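Local coordinates for extracellular solute-binding protein family 1 (Alicyclobacillus acidocaldarius subsp. acidocaldarius, PDB 4OVJ) that probably binds a solute outside the cell and delivers it to a membrane transporter, at residues A[317-322]-A[336-341]; A[342-347]-A[355-360]. One frame throughout, in Å; residues are numbered along the deposited sequence.

Contact 1 of 2, residues A[317-322]-A[336-341]; sequences LLNNVQ and SSSVRT
Asn319, at the end of helix 307-319, accepts a hydrogen bond from Ser336, the N-cap residue of helix 337-345, where the C-terminus of one helix meets the N-terminus of the other in this periplasmic-binding-protein type fold. The donor is Ser336 OG and the acceptor Asn319 OD1, 2.8 Å apart; the hydroxyl lies in the carbonyl plane, with a C=O...donor angle of 151°. Followed outward, the Ser336 side chain meets Leu318 O with CB, then Asn319 OD1 with OG. Its CB sits against the backbone carbonyl of Leu318, 3.1 Å from Leu318 O, and also touches Asn319 OD1. Because OG is anti to the backbone N of Ser336 (chi1 167°), it can give its proton across to Asn319 while facing the first turn of its own helix, where Ser338 N and Val339 N make weak capping bonds to it. The same Asn319 OD1 is hydrogen-bonded to Thr114 OG1, and Asn319 ND2 binds Asn111 O and Asn315 OD1, which fixes the rotation of the amide and ties this junction to the loop carrying Thr114. Val339 CG2 packs against the chain leaving helix 307-319, 3.5 Å from Asn319 O and 3.6 Å from Leu318 O, an apolar branch laid against two carbonyl oxygens. Both oxygens have a water as well. One water donates to Leu318 O and accepts from Ser336 N, bridging the two backbones. The chain then re-enters a helix at once: Asn320 is the N-cap of helix 321-327, its OD1 accepting from Ala323 N and weakly from Gln322 N. The second water donates to Asn319 O at 2.6 Å and lies 2.7 Å from Ser338 OG.

Contact 2 of 2, residues A[342-347]-A[355-360]; sequences QLMASG and EFQLVN
Met344, a selenomethionine, reaches from helix 337-345 along the flank of Phe356 on helix 350-365, the two side chains running antiparallel alongside one another. With chi1 at -91°, about 30° from the staggered -60°, Met344 CG lies 3.7 Å from Phe356 CD2, oblique to the ring, and SE packs 3.6 Å from Phe356 CB. The chain is extended from CA to SE and bends at the CG-SE bond (chi3 -61°), which brings the terminal methyl CE to 3.7 Å from Asn360 ND2, one turn further along the opposing helix. SE also lies 4.1 Å from Gln357 CG at the exposed border of the contact. Helices 337-345 and 350-365 are consecutive in the chain and form a helical hairpin joined by residues 346-349; Lys353 NZ of the second helix binds Met344 O and Thr348 OG1 of the connection binds Leu343 O, both at the end of the first helix. The CA-CB bond of Phe356 points toward helix 337-345, and chi1 of -75° sets CG anti to the carbonyl carbon and brings the ring to Leu343. Leu343 CB meets the ring at its edge, near the ring plane, 3.8 Å from Phe356 CE2. Pro334 touches both Leu343 and Phe356, and Leu329, Ile333 and Thr348 also pack on the phenylalanine. The Asn360 amide merely packs on the methionine methyl; its polar partner is Arg340.

How the contacts relate
Contacts 1 and 2 follow one another along helix 337-345, their centres about 10 Å apart. Contact 1 joins the N-terminal end of that helix to the C-terminal end of helix 307-319; contact 2 packs its last turn on helix 350-365. Arg340 links them: its NE donates a hydrogen bond to Asn360 OD1, 2.8 Å away, and its NH1 binds Pro334 O. Arg340 O also packs 3.6 Å from Phe356 CD2, and Val321 CB lies 3.6 Å from Gln342 NE2. The centres of contacts 1 and 2 lie about 19 and 17 Å, respectively, from the chain centre, on the same side of it.

Contact 1 of 2, residues A[317-322]-A[336-341]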
ATOM      1  N   LEU A 317     -13.481  -2.262 -15.262  1.00  9.40           N
ATOM      2  CA  LEU A 317     -13.205  -2.073 -13.842  1.00 10.08           C
ATOM      3  C   LEU A 317     -12.012  -1.158 -13.609  1.00  9.49           C
ATOM      4  O   LEU A 317     -12.023  -0.357 -12.694  1.00 11.49           O
ATOM      5  CB  LEU A 317     -12.962  -3.406 -13.135  1.00 10.16           C
ATOM      6  CG  LEU A 317     -14.156  -4.354 -13.092  1.00 10.47           C
ATOM      7  CD1 LEU A 317     -13.720  -5.658 -12.445  1.00 11.27           C
ATOM      8  CD2 LEU A 317     -15.353  -3.730 -12.389  1.00 12.04           C
ATOM      9  N   LEU A 318     -10.998  -1.280 -14.451  1.00  9.13           N
ATOM     10  CA  LEU A 318      -9.796  -0.479 -14.319  1.00  9.41           C
ATOM     11  C   LEU A 318      -9.973   0.957 -14.757  1.00  9.73           C
ATOM     12  O   LEU A 318      -9.472   1.854 -14.099  1.00 10.11           O
ATOM     13  CB  LEU A 318      -8.638  -1.095 -15.114  1.00  9.18           C
ATOM     14  CG  LEU A 318      -8.111  -2.444 -14.623  1.00  9.93           C
ATOM     15  CD1 LEU A 318      -7.229  -3.054 -15.701  1.00 11.32           C
ATOM     16  CD2 LEU A 318      -7.335  -2.294 -13.328  1.00 10.83           C
ATOM     17  N   ASN A 319     -10.644   1.160 -15.884  1.00  9.83           N
ATOM     18  CA  ASN A 319     -10.554   2.444 -16.613  1.00 10.24           C
ATOM     19  C   ASN A 319     -11.847   3.209 -16.810  1.00 11.38           C
ATOM     20  O   ASN A 319     -11.821   4.365 -17.243  1.00 14.01           O
ATOM     21  CB  ASN A 319      -9.908   2.214 -17.976  1.00 11.11           C
ATOM     22  CG  ASN A 319      -8.420   1.971 -17.878  1.00 11.18           C
ATOM     23  OD1 ASN A 319      -7.703   2.724 -17.217  1.00 13.11           O
ATOM     24  ND2 ASN A 319      -7.945   0.917 -18.515  1.00 11.16           N
ATOM     25  N   ASN A 320     -12.981   2.586 -16.536  1.00 12.13           N
ATOM     26  CA  ASN A 320     -14.243   3.257 -16.787  1.00 12.43           C
ATOM     27  C   ASN A 320     -14.621   4.150 -15.621  1.00 12.99           C
ATOM     28  O   ASN A 320     -14.519   3.736 -14.473  1.00 13.11           O
ATOM     29  CB  ASN A 320     -15.344   2.243 -17.076  1.00 13.54           C
ATOM     30  CG  ASN A 320     -16.645   2.907 -17.435  1.00 15.76           C
ATOM     31  OD1 ASN A 320     -17.411   3.279 -16.560  1.00 19.64           O
ATOM     32  ND2 ASN A 320     -16.898   3.067 -18.724  1.00 17.93           N
ATOM     33  N   VAL A 321     -15.028   5.391 -15.917  1.00 16.40           N
ATOM     34  CA  VAL A 321     -15.368   6.340 -14.861  1.00 17.57           C
ATOM     35  C   VAL A 321     -16.633   5.945 -14.078  1.00 17.15           C
ATOM     36  O   VAL A 321     -16.717   6.232 -12.885  1.00 16.10           O
ATOM     37  CB  VAL A 321     -15.457   7.797 -15.394  1.00 22.45           C
ATOM     38  CG1 VAL A 321     -16.657   7.985 -16.305  1.00 27.49           C
ATOM     39  CG2 VAL A 321     -15.501   8.780 -14.232  1.00 26.79           C
ATOM     40  N   GLN A 322     -17.588   5.265 -14.719  1.00 17.04           N
ATOM     41  CA  GLN A 322     -18.787   4.778 -14.001  1.00 18.68           C
ATOM     42  C   GLN A 322     -18.393   3.697 -12.992  1.00 15.36           C
ATOM     43  O   GLN A 322     -18.892   3.667 -11.863  1.00 15.07           O
ATOM     44  CB  GLN A 322     -19.865   4.245 -14.957  1.00 20.91           C
ATOM     45  CG  GLN A 322     -20.291   5.209 -16.055  1.00 26.75           C
ATOM     46  CD  GLN A 322     -20.579   6.608 -15.545  1.00 34.36           C
ATOM     47  OE1 GLN A 322     -21.232   6.783 -14.511  1.00 46.34           O
ATOM     48  NE2 GLN A 322     -20.094   7.620 -16.270  1.00 42.16           N
ATOM     49  N   SER A 336      -5.980   3.687 -12.202  1.00  9.56           N
ATOM     50  CA  SER A 336      -5.957   4.311 -13.524  1.00  9.46           C
ATOM     51  C   SER A 336      -5.807   5.818 -13.443  1.00  9.50           C
ATOM     52  O   SER A 336      -6.582   6.468 -12.756  1.00  9.13           O
ATOM     53  CB  SER A 336      -7.259   4.017 -14.274  1.00  9.82           C
ATOM     54  OG  SER A 336      -7.379   4.855 -15.410  1.00 10.52           O
ATOM     55  N   SER A 337      -4.850   6.364 -14.179  1.00 10.22           N
ATOM     56  CA  SER A 337      -4.658   7.820 -14.220  1.00 11.33           C
ATOM     57  C   SER A 337      -5.885   8.543 -14.779  1.00 12.11           C
ATOM     58  O   SER A 337      -6.223   9.643 -14.323  1.00 15.01           O
ATOM     59  CB  SER A 337      -3.427   8.181 -15.049  1.00 12.32           C
ATOM     60  OG  SER A 337      -3.520   7.682 -16.382  1.00 13.28           O
ATOM     61  N   SER A 338      -6.569   7.933 -15.740  1.00 12.81           N
ATOM     62  CA  SER A 338      -7.758   8.578 -16.325  1.00 15.35           C
ATOM     63  C   SER A 338      -8.907   8.635 -15.313  1.00 13.86           C
ATOM     64  O   SER A 338      -9.597   9.645 -15.214  1.00 14.80           O
ATOM     65  CB  SER A 338      -8.176   7.918 -17.649  1.00 17.91           C
ATOM     66  OG  SER A 338      -8.518   6.564 -17.469  1.00 21.78           O
ATOM     67  N   VAL A 339      -9.077   7.572 -14.525  1.00 12.58           N
ATOM     68  CA  VAL A 339     -10.115   7.535 -13.497  1.00 12.19           C
ATOM     69  C   VAL A 339      -9.798   8.562 -12.418  1.00 12.26           C
ATOM     70  O   VAL A 339     -10.671   9.313 -11.999  1.00 14.48           O
ATOM     71  CB  VAL A 339     -10.272   6.126 -12.892  1.00 12.71           C
ATOM     72  CG1 VAL A 339     -11.146   6.150 -11.655  1.00 14.30           C
ATOM     73  CG2 VAL A 339     -10.833   5.180 -13.934  1.00 14.13           C
ATOM     74  N   ARG A 340      -8.546   8.614 -11.978  1.00 11.44           N
ATOM     75  CA  ARG A 340      -8.159   9.622 -10.984  1.00 13.48           C
ATOM     76  C   ARG A 340      -8.457  11.036 -11.486  1.00 15.30           C
ATOM     77  O   ARG A 340      -9.021  11.857 -10.746  1.00 15.28           O
ATOM     78  CB  ARG A 340      -6.698   9.494 -10.589  1.00 13.35           C
ATOM     79  CG  ARG A 340      -6.402   8.250  -9.752  1.00 12.44           C
ATOM     80  CD  ARG A 340      -5.056   8.319  -9.048  1.00 12.84           C
ATOM     81  NE  ARG A 340      -3.961   8.510  -9.978  1.00 11.32           N
ATOM     82  CZ  ARG A 340      -3.392   7.547 -10.701  1.00 11.68           C
ATOM     83  NH1 ARG A 340      -3.780   6.274 -10.598  1.00 12.58           N
ATOM     84  NH2 ARG A 340      -2.427   7.853 -11.538  1.00 11.11           N
ATOM     85  N   THR A 341      -8.098  11.309 -12.741  1.00 14.93           N
ATOM     86  CA  THR A 341      -8.334  12.645 -13.331  1.00 18.03           C
ATOM     87  C   THR A 341      -9.820  13.004 -13.319  1.00 18.14           C
ATOM     88  O   THR A 341     -10.210  14.112 -12.909  1.00 22.63           O
ATOM     89  CB  THR A 341      -7.743  12.745 -14.755  1.00 19.28           C
ATOM     90  OG1 THR A 341      -6.322  12.577 -14.692  1.00 20.43           O
ATOM     91  CG2 THR A 341      -8.036  14.113 -15.390  1.00 21.17           C
TER
HETATM   92  O   HOH W   1      -8.814   2.683 -11.561  1.00 11.41           O
HETATM   93  O   HOH W   2     -11.154   6.905 -17.137  1.00 34.36           O

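Contact 2 of 2, residues A[342-347]-A[355-360]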
ATOM      1  N   GLN A 342     -10.651  12.065 -13.748  1.00 17.70           N
ATOM      2  CA  GLN A 342     -12.085  12.302 -13.830  1.00 22.99           C
ATOM      3  C   GLN A 342     -12.741  12.398 -12.448  1.00 22.76           C
ATOM      4  O   GLN A 342     -13.667  13.189 -12.252  1.00 26.00           O
ATOM      5  CB  GLN A 342     -12.742  11.246 -14.724  1.00 24.58           C
ATOM      6  CG  GLN A 342     -12.242  11.358 -16.160  1.00 30.44           C
ATOM      7  CD  GLN A 342     -12.827  10.320 -17.100  1.00 38.61           C
ATOM      8  OE1 GLN A 342     -12.118   9.433 -17.584  1.00 44.52           O
ATOM      9  NE2 GLN A 342     -14.120  10.434 -17.376  1.00 45.94           N
ATOM     10  N   LEU A 343     -12.254  11.627 -11.482  1.00 19.87           N
ATOM     11  CA  LEU A 343     -12.797  11.703 -10.126  1.00 19.03           C
ATOM     12  C   LEU A 343     -12.322  12.974  -9.391  1.00 22.29           C
ATOM     13  O   LEU A 343     -13.053  13.513  -8.534  1.00 25.29           O
ATOM     14  CB  LEU A 343     -12.455  10.457  -9.314  1.00 19.34           C
ATOM     15  CG  LEU A 343     -13.178   9.152  -9.660  1.00 20.68           C
ATOM     16  CD1 LEU A 343     -12.608   8.055  -8.781  1.00 22.26           C
ATOM     17  CD2 LEU A 343     -14.682   9.213  -9.467  1.00 24.23           C
HETATM   18  N   MSE A 344     -11.121  13.454  -9.730  1.00 19.69           N
HETATM   19  CA  MSE A 344     -10.617  14.745  -9.198  1.00 24.27           C
HETATM   20  C   MSE A 344     -11.481  15.888  -9.655  1.00 29.14           C
HETATM   21  O   MSE A 344     -11.733  16.833  -8.884  1.00 31.16           O
HETATM   22  CB  MSE A 344      -9.157  15.023  -9.601  1.00 25.95           C
HETATM   23  CG  MSE A 344      -8.246  14.466  -8.515  1.00 36.15           C
HETATM   24 SE   MSE A 344      -6.308  14.661  -8.859  1.00 53.69          SE
HETATM   25  CE  MSE A 344      -6.078  13.636 -10.524  1.00 35.26           C
ATOM     26  N   ALA A 345     -11.930  15.827 -10.907  1.00 32.45           N
ATOM     27  CA  ALA A 345     -12.805  16.859 -11.477  1.00 37.25           C
ATOM     28  C   ALA A 345     -14.163  16.873 -10.787  1.00 40.36           C
ATOM     29  O   ALA A 345     -14.746  17.938 -10.577  1.00 42.69           O
ATOM     30  CB  ALA A 345     -12.982  16.645 -12.978  1.00 36.78           C
ATOM     31  N   SER A 346     -14.660  15.686 -10.445  1.00 36.21           N
ATOM     32  CA  SER A 346     -15.954  15.541  -9.789  1.00 35.72           C
ATOM     33  C   SER A 346     -16.112  14.167  -9.146  1.00 33.72           C
ATOM     34  O   SER A 346     -15.930  13.136  -9.807  1.00 35.34           O
ATOM     35  CB  SER A 346     -17.078  15.754 -10.802  1.00 39.03           C
ATOM     36  OG  SER A 346     -18.323  15.348 -10.266  1.00 42.78           O
ATOM     37  N   GLY A 347     -16.460  14.160  -7.861  1.00 32.18           N
ATOM     38  CA  GLY A 347     -16.680  12.920  -7.121  1.00 32.70           C
ATOM     39  C   GLY A 347     -15.684  12.646  -6.007  1.00 32.60           C
ATOM     40  O   GLY A 347     -15.646  11.532  -5.484  1.00 35.73           O
ATOM     41  N   GLU A 355      -4.922  13.243  -1.837  1.00 11.82           N
ATOM     42  CA  GLU A 355      -4.393  11.885  -1.955  1.00 13.77           C
ATOM     43  C   GLU A 355      -4.067  11.561  -3.395  1.00 11.82           C
ATOM     44  O   GLU A 355      -3.031  10.985  -3.679  1.00 11.48           O
ATOM     45  CB  GLU A 355      -5.435  10.847  -1.572  1.00 19.23           C
ATOM     46  CG  GLU A 355      -5.545  10.455  -0.138  1.00 24.78           C
ATOM     47  CD  GLU A 355      -6.392   9.203  -0.007  1.00 26.65           C
ATOM     48  OE1 GLU A 355      -5.830   8.087  -0.037  1.00 28.77           O
ATOM     49  OE2 GLU A 355      -7.617   9.332   0.050  1.00 32.81           O
ATOM     50  N   PHE A 356      -4.995  11.875  -4.302  1.00 11.73           N
ATOM     51  CA  PHE A 356      -4.794  11.565  -5.723  1.00 12.39           C
ATOM     52  C   PHE A 356      -3.581  12.319  -6.258  1.00 11.62           C
ATOM     53  O   PHE A 356      -2.774  11.764  -7.006  1.00 13.96           O
ATOM     54  CB  PHE A 356      -6.024  11.929  -6.563  1.00 12.30           C
ATOM     55  CG  PHE A 356      -7.183  10.984  -6.425  1.00 12.89           C
ATOM     56  CD1 PHE A 356      -7.324  10.141  -5.334  1.00 14.63           C
ATOM     57  CD2 PHE A 356      -8.177  10.964  -7.402  1.00 16.08           C
ATOM     58  CE1 PHE A 356      -8.417   9.304  -5.227  1.00 16.83           C
ATOM     59  CE2 PHE A 356      -9.270  10.126  -7.284  1.00 15.86           C
ATOM     60  CZ  PHE A 356      -9.382   9.292  -6.206  1.00 16.92           C
ATOM     61  N   GLN A 357      -3.448  13.586  -5.878  1.00 12.45           N
ATOM     62  CA  GLN A 357      -2.306  14.384  -6.324  1.00 13.16           C
ATOM     63  C   GLN A 357      -0.996  13.811  -5.803  1.00 10.91           C
ATOM     64  O   GLN A 357      -0.002  13.766  -6.512  1.00 12.81           O
ATOM     65  CB  GLN A 357      -2.443  15.831  -5.870  1.00 16.23           C
ATOM     66  CG  GLN A 357      -3.523  16.596  -6.615  1.00 21.62           C
ATOM     67  CD  GLN A 357      -3.806  17.963  -6.015  1.00 28.28           C
ATOM     68  OE1 GLN A 357      -3.500  18.224  -4.848  1.00 29.55           O
ATOM     69  NE2 GLN A 357      -4.404  18.840  -6.812  1.00 35.61           N
ATOM     70  N   LEU A 358      -0.992  13.387  -4.546  1.00 10.38           N
ATOM     71  CA  LEU A 358       0.213  12.800  -3.965  1.00  9.88           C
ATOM     72  C   LEU A 358       0.568  11.505  -4.706  1.00 10.06           C
ATOM     73  O   LEU A 358       1.731  11.282  -5.054  1.00  9.80           O
ATOM     74  CB  LEU A 358      -0.008  12.529  -2.474  1.00 10.63           C
ATOM     75  CG  LEU A 358       1.147  12.051  -1.583  1.00 11.68           C
ATOM     76  CD1 LEU A 358       1.478  10.587  -1.780  1.00 13.09           C
ATOM     77  CD2 LEU A 358       2.381  12.924  -1.759  1.00 13.31           C
ATOM     78  N   VAL A 359      -0.432  10.666  -4.971  1.00  9.55           N
ATOM     79  CA  VAL A 359      -0.158   9.400  -5.661  1.00  9.51           C
ATOM     80  C   VAL A 359       0.411   9.687  -7.057  1.00  9.44           C
ATOM     81  O   VAL A 359       1.343   9.030  -7.485  1.00  9.09           O
ATOM     82  CB  VAL A 359      -1.382   8.469  -5.685  1.00 11.55           C
ATOM     83  CG1 VAL A 359      -1.133   7.234  -6.540  1.00 12.14           C
ATOM     84  CG2 VAL A 359      -1.715   7.992  -4.275  1.00 14.09           C
ATOM     85  N   ASN A 360      -0.096  10.700  -7.749  1.00  9.59           N
ATOM     86  CA  ASN A 360       0.485  11.048  -9.039  1.00 11.11           C
ATOM     87  C   ASN A 360       1.976  11.398  -8.944  1.00 10.56           C
ATOM     88  O   ASN A 360       2.753  11.011  -9.797  1.00 12.09           O
ATOM     89  CB  ASN A 360      -0.306  12.172  -9.707  1.00 13.07           C
ATOM     90  CG  ASN A 360      -1.681  11.717 -10.186  1.00 15.30           C
ATOM     91  OD1 ASN A 360      -1.964  10.517 -10.296  1.00 16.98           O
ATOM     92  ND2 ASN A 360      -2.543  12.678 -10.492  1.00 20.64           N
TER